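Local structure of large adhesion protein (Lap) involved in biofilm formation (Marinobacter hydrocarbonoclasticus, 6XI3) at residues V141-T146 against V156-T161; V350-T355 against Y374-V379; A44-T49 against V59-T64. The protein is a bacterial surface adhesin involved in biofilm formation, whose tandem calcium-binding Ig-like domains probably extend its adhesive parts toward their target. All coordinates share one frame; numbering follows the deposited sequence.

Each of the three contacts packs one sheet of an Ig-like beta-sandwich against the other, in different domains strung along the chain. Interactions 3 and 1 join corresponding strands of two domains; interaction 2 uses another pair of strands across the same kind of sandwich. Centres of interactions 3 and 1 lie 43 Å apart, whereas interactions 3 and 2 are separated by 126 Å between centres, on opposite sides of the chain's centre. A calcium ion bound by Asp95, Asp121, Thr123, Asp149 and Asn205 sits between the domains of interactions 3 and 1. In interaction 2 the side chain of Ile354 is about 8 Å from a sodium ion bound at Ser357, Val385 and Asp388.

Interaction 1: V141-T146 against V156-T161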
# COMPACT_ATOMS: atom_id res chain seq x y z
N VAL A 141 -8.24 -15.65 4.67
CA VAL A 141 -9.49 -15.26 3.99
C VAL A 141 -10.40 -16.49 3.94
O VAL A 141 -9.87 -17.62 3.74
CB VAL A 141 -9.21 -14.64 2.61
CG1 VAL A 141 -8.38 -15.56 1.74
CG2 VAL A 141 -10.51 -14.29 1.90
N ASN A 142 -11.67 -16.27 4.24
CA ASN A 142 -12.78 -17.23 3.98
C ASN A 142 -13.49 -16.78 2.70
O ASN A 142 -13.84 -15.57 2.62
CB ASN A 142 -13.74 -17.32 5.16
CG ASN A 142 -13.08 -17.78 6.44
OD1 ASN A 142 -11.93 -18.24 6.43
ND2 ASN A 142 -13.80 -17.68 7.55
N LEU A 143 -13.65 -17.70 1.76
CA LEU A 143 -14.25 -17.48 0.42
C LEU A 143 -15.38 -18.49 0.30
O LEU A 143 -15.23 -19.61 0.79
CB LEU A 143 -13.26 -17.81 -0.71
CG LEU A 143 -11.98 -17.00 -0.77
CD1 LEU A 143 -11.04 -17.55 -1.83
CD2 LEU A 143 -12.26 -15.53 -1.05
N SER A 144 -16.40 -18.16 -0.47
CA SER A 144 -17.43 -19.15 -0.83
C SER A 144 -17.96 -18.73 -2.19
O SER A 144 -17.62 -17.64 -2.63
CB SER A 144 -18.50 -19.25 0.22
OG SER A 144 -19.37 -18.14 0.14
N GLY A 145 -18.71 -19.61 -2.85
CA GLY A 145 -19.34 -19.26 -4.12
C GLY A 145 -20.34 -20.31 -4.55
O GLY A 145 -20.57 -21.28 -3.82
N THR A 146 -20.88 -20.08 -5.73
CA THR A 146 -21.97 -20.86 -6.34
C THR A 146 -21.52 -21.12 -7.75
O THR A 146 -20.72 -20.32 -8.26
CB THR A 146 -23.32 -20.12 -6.34
OG1 THR A 146 -23.18 -18.96 -7.16
CG2 THR A 146 -23.78 -19.72 -4.96
N VAL A 156 -12.46 -25.31 -8.91
CA VAL A 156 -12.48 -23.84 -9.10
C VAL A 156 -11.07 -23.33 -8.83
O VAL A 156 -10.56 -23.60 -7.72
CB VAL A 156 -13.50 -23.16 -8.17
CG1 VAL A 156 -13.45 -21.65 -8.32
CG2 VAL A 156 -14.88 -23.69 -8.42
N ALA A 157 -10.46 -22.72 -9.86
CA ALA A 157 -9.14 -22.10 -9.77
C ALA A 157 -9.34 -20.72 -9.15
O ALA A 157 -10.14 -19.92 -9.73
CB ALA A 157 -8.48 -22.04 -11.14
N ILE A 158 -8.68 -20.47 -8.02
CA ILE A 158 -8.76 -19.19 -7.26
C ILE A 158 -7.40 -18.51 -7.22
O ILE A 158 -6.35 -19.18 -6.90
CB ILE A 158 -9.34 -19.39 -5.85
CG1 ILE A 158 -10.79 -19.87 -5.95
CG2 ILE A 158 -9.24 -18.10 -5.05
CD1 ILE A 158 -11.29 -20.60 -4.74
N THR A 159 -7.44 -17.21 -7.49
CA THR A 159 -6.28 -16.30 -7.51
C THR A 159 -6.62 -15.15 -6.56
O THR A 159 -7.71 -14.56 -6.71
CB THR A 159 -6.02 -15.82 -8.93
OG1 THR A 159 -5.78 -16.93 -9.80
CG2 THR A 159 -4.80 -14.94 -9.05
N MET A 160 -5.68 -14.81 -5.68
CA MET A 160 -5.75 -13.59 -4.85
C MET A 160 -4.53 -12.72 -5.16
O MET A 160 -3.42 -13.24 -5.10
CB MET A 160 -5.83 -13.97 -3.38
CG MET A 160 -7.16 -14.65 -3.14
SD MET A 160 -7.40 -15.15 -1.45
CE MET A 160 -6.40 -16.62 -1.45
N THR A 161 -4.77 -11.48 -5.58
CA THR A 161 -3.73 -10.56 -6.09
C THR A 161 -3.76 -9.32 -5.19
O THR A 161 -4.89 -8.83 -4.94
CB THR A 161 -3.96 -10.21 -7.57
OG1 THR A 161 -3.98 -11.43 -8.31
CG2 THR A 161 -2.89 -9.30 -8.13
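The sulfur SD of Met160 is met by apolar groups of the facing strand: it lies 3.4 Å from CG1 of Val141 and, more loosely, 4.4 Å from CD1 of Leu143. Val141 and Met160 reach toward each other tip to tip. With CG1 between the backbone N and the carbonyl carbon (chi1 55°), Val141 turns this methyl toward the sulfur, while the methionine chain bends at its last torsion (chi3 -79°), which also brings CE of Met160 to 3.9 Å from Val141 CG1. Two residues along each strand, in opposite senses, Leu143 and Ile158 meet in the same end-on manner, CD1 of the leucine touching CG2 of the isoleucine at 3.7 Å. No hydrogen bond joins the two strands; the axes of segments 141-146 and 156-161 approach to 10.9 Å and run at 140° to each other, as expected for facing sheets of an Ig-like beta-sandwich. Strand 140-148 is the middle strand of a three-stranded sheet, hydrogen-bonded through its backbone to strands 126-135 and 180-186, and strand 155-161 lies in the four-stranded sheet opposite. Val131 and Val185 flank Val141, and Val197 of strand 193-202 touches both Leu143 and Met160.

Interaction 2: V350-T355 against Y374-V379; sequences VNVTIT and YSLTGV
Tyr374 reaches across the gap between two sheets to lay one face of its ring beneath the branched side chain of Val350. Its CB already lies 4.0 Å from CG2 of Val350. Because CG of the tyrosine sits between the backbone N and the carbonyl carbon (chi1 66°), the ring is carried under the valine, and the two side chains lie roughly perpendicular. CG of Tyr374 comes to 3.8 Å from Val350 CG2, and CD1 of the ring to 3.9 Å from the same methyl. Farther along, the ring passes under the other branch: CE2 of Tyr374 is 3.9 Å from Val350 CG1, and that methyl makes a CH-pi contact, 4.0 Å from the ring centroid and 14° off the normal. Both valine methyls are thus on the same face, one over the root of the ring and one over its far half. At the tip the hydroxyl OH is hydrogen-bonded to the carbonyl oxygen of Thr322, so the polar end of this buried residue is satisfied in strand 320-329.

Two further pairs continue the line. CG2 of Val352 meets CD1 of Leu376 at 3.9 Å, the two side chains running antiparallel alongside one another, and CD1 of Ile354 reaches CG1 of Val379 at 3.9 Å. Val379 gains its place after a corner in the chain, at a G1 beta bulge in which Gly378 and Val379 together oppose Val335. Leu337 and Ala393 touch Val352, while Val335 and Val391 touch Ile354. Alternate residues of 350-355 thus meet Tyr374, Leu376 and, past the bulge, Val379, and this packing of a four-stranded on a three-stranded antiparallel sheet forms part of the hydrophobic core of an Ig-like beta-sandwich.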
# COMPACT_ATOMS: atom_id res chain seq x y z
N VAL A 350 22.59 42.98 24.59
CA VAL A 350 23.98 42.92 25.07
C VAL A 350 23.97 43.51 26.47
O VAL A 350 23.60 44.68 26.56
CB VAL A 350 24.95 43.75 24.21
CG1 VAL A 350 26.37 43.51 24.71
CG2 VAL A 350 24.81 43.47 22.72
N ASN A 351 24.40 42.76 27.48
CA ASN A 351 24.54 43.30 28.87
C ASN A 351 25.97 43.81 29.04
O ASN A 351 26.94 43.06 28.71
CB ASN A 351 24.14 42.27 29.95
CG ASN A 351 22.66 41.93 29.95
OD1 ASN A 351 22.22 41.06 29.21
ND2 ASN A 351 21.86 42.61 30.75
N VAL A 352 26.11 45.03 29.58
CA VAL A 352 27.42 45.71 29.79
C VAL A 352 27.55 46.08 31.26
O VAL A 352 26.58 46.54 31.85
CB VAL A 352 27.57 46.93 28.87
CG1 VAL A 352 28.82 47.73 29.18
CG2 VAL A 352 27.56 46.54 27.40
N THR A 353 28.70 45.77 31.86
CA THR A 353 29.10 46.26 33.22
C THR A 353 30.38 47.09 33.08
O THR A 353 31.25 46.73 32.26
CB THR A 353 29.32 45.09 34.19
OG1 THR A 353 30.38 44.36 33.58
CG2 THR A 353 28.10 44.22 34.41
N ILE A 354 30.45 48.20 33.80
CA ILE A 354 31.69 49.00 33.96
C ILE A 354 31.98 48.98 35.46
O ILE A 354 31.10 49.42 36.20
CB ILE A 354 31.50 50.42 33.42
CG1 ILE A 354 31.00 50.39 31.97
CG2 ILE A 354 32.77 51.23 33.55
CD1 ILE A 354 30.04 51.51 31.69
N THR A 355 33.11 48.39 35.86
CA THR A 355 33.55 48.26 37.26
C THR A 355 34.74 49.20 37.47
O THR A 355 35.66 49.18 36.67
CB THR A 355 33.84 46.78 37.56
OG1 THR A 355 32.66 46.10 37.11
CG2 THR A 355 34.17 46.52 39.02
N TYR A 374 27.02 46.76 17.97
CA TYR A 374 26.24 47.39 19.05
C TYR A 374 27.07 48.58 19.53
O TYR A 374 28.27 48.60 19.30
CB TYR A 374 25.93 46.42 20.19
CG TYR A 374 27.10 45.92 20.99
CD1 TYR A 374 27.81 44.81 20.58
CD2 TYR A 374 27.52 46.58 22.13
CE1 TYR A 374 28.91 44.35 21.28
CE2 TYR A 374 28.62 46.15 22.83
CZ TYR A 374 29.33 45.04 22.40
OH TYR A 374 30.38 44.60 23.10
N SER A 375 26.41 49.54 20.14
CA SER A 375 27.15 50.64 20.79
C SER A 375 26.33 51.24 21.92
O SER A 375 25.12 51.07 21.91
CB SER A 375 27.59 51.66 19.78
OG SER A 375 26.49 52.26 19.15
N LEU A 376 27.01 51.89 22.86
CA LEU A 376 26.38 52.71 23.91
C LEU A 376 27.16 54.02 23.96
O LEU A 376 28.40 53.97 23.97
CB LEU A 376 26.39 51.99 25.27
CG LEU A 376 25.77 50.58 25.27
CD1 LEU A 376 26.82 49.52 24.95
CD2 LEU A 376 25.14 50.26 26.60
N THR A 377 26.47 55.14 23.98
CA THR A 377 27.11 56.46 23.93
C THR A 377 26.57 57.26 25.12
O THR A 377 25.42 57.07 25.51
CB THR A 377 26.92 57.05 22.53
OG1 THR A 377 25.53 57.14 22.33
CG2 THR A 377 27.49 56.19 21.42
N GLY A 378 27.44 58.05 25.74
CA GLY A 378 27.04 58.92 26.85
C GLY A 378 26.63 58.15 28.09
O GLY A 378 25.79 58.67 28.83
N VAL A 379 27.22 56.99 28.37
CA VAL A 379 26.88 56.18 29.57
C VAL A 379 27.42 56.92 30.81
O VAL A 379 28.63 57.25 30.86
CB VAL A 379 27.43 54.75 29.46
CG1 VAL A 379 27.22 53.97 30.74
CG2 VAL A 379 26.82 53.98 28.29

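Interaction 3: A44-T49 against V59-T64; sequences ANLSGT and VAITIT
Strands 43-51 and 58-64 belong to the two facing sheets of an Ig-like beta-sandwich, and their contact is part of its buried interior. Leu46 carries it. Its CG stands anti to the carbonyl carbon (chi1 -51°), and the extended second torsion sends CD1 straight at the other sheet, where this one methyl meets three methyl groups of two isoleucines. CG2 of Ile61 lies 3.8 Å from Leu46 CD1, and Ile61 CD1 follows at 4.1 Å from it, so the leucine tip rests against the tips of both branches of Ile61. A looser approach, 4.3 Å, links Leu46 CD1 to CD1 of Ile63. Leu46 and Ile61 meet tip to tip, with their CA atoms 9.4 Å apart.

Further apolar side chains join them: Leu34 of strand 29-38 and Val100 of strand 96-105 touch Leu46, Leu85 lies on Ile61, and Ile90 and Leu93 from a loop pack on Ile63. The backbone of Leu46 hydrogen-bonds within its own sheet, to Leu85. No hydrogen bond spans the pair of strands, and only methyl groups come into touch, which implies that the two sheets are held together here by van der Waals packing and burial of apolar surface.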
# COMPACT_ATOMS: atom_id res chain seq x y z
N ALA A 44 -35.83 -34.64 -26.91
CA ALA A 44 -35.12 -35.05 -28.12
C ALA A 44 -36.08 -35.81 -29.02
O ALA A 44 -37.00 -36.48 -28.51
CB ALA A 44 -33.93 -35.91 -27.77
N ASN A 45 -35.80 -35.74 -30.31
CA ASN A 45 -36.50 -36.53 -31.35
C ASN A 45 -35.47 -37.45 -31.97
O ASN A 45 -34.33 -36.96 -32.33
CB ASN A 45 -37.19 -35.65 -32.39
CG ASN A 45 -38.12 -34.61 -31.80
OD1 ASN A 45 -38.50 -34.68 -30.62
ND2 ASN A 45 -38.53 -33.67 -32.65
N LEU A 46 -35.85 -38.73 -32.06
CA LEU A 46 -35.03 -39.84 -32.60
C LEU A 46 -35.80 -40.49 -33.74
O LEU A 46 -37.03 -40.57 -33.64
CB LEU A 46 -34.86 -40.92 -31.53
CG LEU A 46 -34.39 -40.46 -30.18
CD1 LEU A 46 -34.53 -41.57 -29.18
CD2 LEU A 46 -32.95 -40.01 -30.27
N SER A 47 -35.09 -41.08 -34.69
CA SER A 47 -35.67 -41.99 -35.70
C SER A 47 -34.65 -43.06 -36.09
O SER A 47 -33.46 -42.95 -35.74
CB SER A 47 -36.18 -41.20 -36.89
OG SER A 47 -35.15 -40.40 -37.45
N GLY A 48 -35.11 -44.07 -36.81
CA GLY A 48 -34.18 -44.98 -37.48
C GLY A 48 -34.87 -45.87 -38.48
O GLY A 48 -36.10 -45.66 -38.79
N THR A 49 -34.10 -46.84 -38.95
CA THR A 49 -34.49 -47.82 -39.98
C THR A 49 -34.02 -49.19 -39.50
O THR A 49 -33.05 -49.26 -38.72
CB THR A 49 -33.88 -47.48 -41.35
OG1 THR A 49 -32.46 -47.61 -41.20
CG2 THR A 49 -34.26 -46.09 -41.81
N VAL A 59 -37.50 -51.51 -30.71
CA VAL A 59 -36.13 -50.97 -30.62
C VAL A 59 -35.96 -50.38 -29.23
O VAL A 59 -36.73 -49.50 -28.88
CB VAL A 59 -35.85 -49.90 -31.68
CG1 VAL A 59 -34.42 -49.41 -31.57
CG2 VAL A 59 -36.15 -50.39 -33.08
N ALA A 60 -35.02 -50.91 -28.45
CA ALA A 60 -34.69 -50.38 -27.11
C ALA A 60 -33.70 -49.23 -27.31
O ALA A 60 -32.80 -49.30 -28.19
CB ALA A 60 -34.09 -51.45 -26.22
N ILE A 61 -33.88 -48.17 -26.55
CA ILE A 61 -33.04 -46.97 -26.76
C ILE A 61 -32.51 -46.55 -25.40
O ILE A 61 -33.28 -46.58 -24.43
CB ILE A 61 -33.86 -45.87 -27.43
CG1 ILE A 61 -34.09 -46.21 -28.90
CG2 ILE A 61 -33.17 -44.53 -27.28
CD1 ILE A 61 -35.31 -45.55 -29.43
N THR A 62 -31.24 -46.20 -25.34
CA THR A 62 -30.69 -45.47 -24.16
C THR A 62 -30.14 -44.14 -24.64
O THR A 62 -29.59 -44.03 -25.78
CB THR A 62 -29.67 -46.30 -23.39
OG1 THR A 62 -28.61 -46.46 -24.33
CG2 THR A 62 -30.22 -47.63 -22.91
N ILE A 63 -30.33 -43.13 -23.81
CA ILE A 63 -29.66 -41.82 -23.99
C ILE A 63 -28.86 -41.62 -22.72
O ILE A 63 -29.49 -41.61 -21.65
CB ILE A 63 -30.66 -40.69 -24.24
CG1 ILE A 63 -31.74 -41.12 -25.24
CG2 ILE A 63 -29.88 -39.46 -24.68
CD1 ILE A 63 -32.68 -40.02 -25.60
N THR A 64 -27.54 -41.54 -22.86
CA THR A 64 -26.58 -41.41 -21.75
C THR A 64 -25.92 -40.03 -21.81
O THR A 64 -25.44 -39.62 -22.89
CB THR A 64 -25.52 -42.52 -21.81
OG1 THR A 64 -26.25 -43.74 -21.89
CG2 THR A 64 -24.58 -42.54 -20.63